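Local coordinates for protein kinectin 1 (Kinesin receptor) (PDB 4MU6) that is an effector of Legionella pneumophila whose molecular function is not established, represented here by its largely helical N-terminal coiled-coil domain, at residues Leu233-Ser236 with Ile237-His241. Numbering follows the deposited sequence.
Sequences LLRS and IQKQH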
loop_
_atom_site.group_PDB
_atom_site.type_symbol
_atom_site.label_atom_id
_atom_site.label_comp_id
_atom_site.label_asym_id
_atom_site.label_seq_id
_atom_site.Cartn_x
_atom_site.Cartn_y
_atom_site.Cartn_z
ATOM N N LEU A 233 1.525 0.088 -3.343
ATOM C CA LEU A 233 0.479 1.004 -2.911
ATOM C C LEU A 233 0.724 2.419 -3.420
ATOM O O LEU A 233 -0.187 3.070 -3.963
ATOM C CB LEU A 233 0.333 1.027 -1.388
ATOM C CG LEU A 233 -0.587 2.151 -0.890
ATOM C CD1 LEU A 233 -2.016 2.051 -1.483
ATOM C CD2 LEU A 233 -0.639 2.138 0.626
ATOM N N LEU A 234 1.955 2.889 -3.260
ATOM C CA LEU A 234 2.238 4.273 -3.600
ATOM C C LEU A 234 2.164 4.519 -5.098
ATOM O O LEU A 234 1.782 5.609 -5.521
ATOM C CB LEU A 234 3.580 4.729 -3.020
ATOM C CG LEU A 234 3.591 4.912 -1.493
ATOM C CD1 LEU A 234 5.026 5.119 -0.965
ATOM C CD2 LEU A 234 2.690 6.071 -1.090
ATOM N N ARG A 235 2.507 3.521 -5.913
ATOM C CA ARG A 235 2.427 3.746 -7.355
ATOM C C ARG A 235 0.970 3.859 -7.801
ATOM O O ARG A 235 0.627 4.701 -8.629
ATOM C CB ARG A 235 3.147 2.664 -8.161
ATOM C CG ARG A 235 3.032 2.909 -9.657
ATOM C CD ARG A 235 3.437 1.707 -10.465
ATOM N NE ARG A 235 3.069 1.842 -11.874
ATOM C CZ ARG A 235 3.681 2.650 -12.737
ATOM N NH1 ARG A 235 4.684 3.427 -12.337
ATOM N NH2 ARG A 235 3.283 2.694 -14.001
ATOM N N SER A 236 0.118 3.010 -7.241
ATOM C CA SER A 236 -1.289 3.018 -7.585
ATOM C C SER A 236 -1.932 4.336 -7.161
ATOM O O SER A 236 -2.785 4.858 -7.863
ATOM C CB SER A 236 -2.012 1.827 -6.950
ATOM O OG SER A 236 -1.919 1.875 -5.537
ATOM N N ILE A 237 -1.504 4.886 -6.027
ATOM C CA ILE A 237 -2.062 6.148 -5.574
ATOM C C ILE A 237 -1.538 7.290 -6.413
ATOM O O ILE A 237 -2.300 8.165 -6.810
ATOM C CB ILE A 237 -1.767 6.426 -4.098
ATOM C CG1 ILE A 237 -2.594 5.490 -3.217
ATOM C CG2 ILE A 237 -2.073 7.879 -3.763
ATOM C CD1 ILE A 237 -2.466 5.783 -1.741
ATOM N N GLN A 238 -0.240 7.274 -6.698
ATOM C CA GLN A 238 0.361 8.319 -7.528
ATOM C C GLN A 238 -0.295 8.415 -8.907
ATOM O O GLN A 238 -0.560 9.516 -9.398
ATOM C CB GLN A 238 1.854 8.084 -7.694
ATOM C CG GLN A 238 2.490 8.846 -8.853
ATOM C CD GLN A 238 3.917 8.378 -9.140
ATOM O OE1 GLN A 238 4.862 9.175 -9.136
ATOM N NE2 GLN A 238 4.074 7.076 -9.394
ATOM N N LYS A 239 -0.546 7.269 -9.531
ATOM C CA LYS A 239 -1.192 7.263 -10.843
ATOM C C LYS A 239 -2.601 7.866 -10.772
ATOM O O LYS A 239 -2.977 8.683 -11.609
ATOM C CB LYS A 239 -1.248 5.845 -11.414
ATOM C CG LYS A 239 0.105 5.304 -11.826
ATOM C CD LYS A 239 0.674 6.124 -12.971
ATOM C CE LYS A 239 1.888 5.444 -13.571
ATOM N NZ LYS A 239 2.382 6.117 -14.795
ATOM N N GLN A 240 -3.367 7.454 -9.767
ATOM C CA GLN A 240 -4.740 7.923 -9.589
ATOM C C GLN A 240 -4.801 9.415 -9.257
ATOM O O GLN A 240 -5.652 10.142 -9.774
ATOM C CB GLN A 240 -5.459 7.090 -8.519
ATOM C CG GLN A 240 -5.804 5.660 -8.972
ATOM C CD GLN A 240 -6.925 5.632 -9.994
ATOM O OE1 GLN A 240 -7.823 6.472 -9.951
ATOM N NE2 GLN A 240 -6.880 4.669 -10.922
ATOM N N HIS A 241 -3.895 9.884 -8.410
ATOM C CA HIS A 241 -3.928 11.292 -8.029
ATOM C C HIS A 241 -3.523 12.210 -9.178
ATOM O O HIS A 241 -4.151 13.259 -9.385
ATOM C CB HIS A 241 -3.097 11.563 -6.767
ATOM C CG HIS A 241 -3.777 11.136 -5.499
ATOM N ND1 HIS A 241 -3.281 11.438 -4.247
ATOM C CD2 HIS A 241 -4.906 10.418 -5.291
ATOM C CE1 HIS A 241 -4.074 10.923 -3.326
ATOM N NE2 HIS A 241 -5.066 10.299 -3.933
#
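Leu233 and Ile237 touch one turn apart on helix 227-273, part of the elongated coiled-coil domain of this effector, and together line the side of the helix that packs on helix 43-105. Ile237 can be followed outward from its backbone. Its CB lies 3.7 Å from Leu233 O; CG1, placed beside the backbone N by chi1 of -71°, passes 3.5 Å from Leu233 O on its way back along the helix to the leucine's CD1; the terminal CD1 meets that same methyl, Leu233 CD1, at 3.8 Å. The other branch, CG2, sits over the centre of one face of the His241 ring, while His241 NE2 is hydrogen-bonded to Lys61 O of helix 43-105. Branched apolar chains suit this side, where Ile237 also rests on Lys65 and Leu68, and Leu233 on Ser72.

Ser236 suits a position in the middle of a helix because its short hydroxyl can fold back on the backbone. With OG set between its own backbone N and carbonyl carbon (chi1 61°), it donates back to Leu233 O, 2.6 Å away, from 32° out of the carbonyl plane. The same oxygen accepts the helical bond from Ile237 N at 3.0 Å, and is thus gripped by two donors. Successive i to i+4 bonds from Gln238, Lys239 and Gln240 carry the helix onward, the last of them longer, with Gln240 N 3.3 Å from Ser236 O.

Arg235 and Lys239 occupy an exposed side, where long, charged chains can reach solvent. Their like charges would be expected to disfavour each other. Of the lysine's carbons only CE comes over the guanidinium, and so closely that the placing of these exposed ends is probably approximate: Lys239 CE stands 3.0 Å above the guanidinium plane of Arg235, displaced toward its rim, and Lys239 NZ ends 3.6 Å from Arg235 NH2.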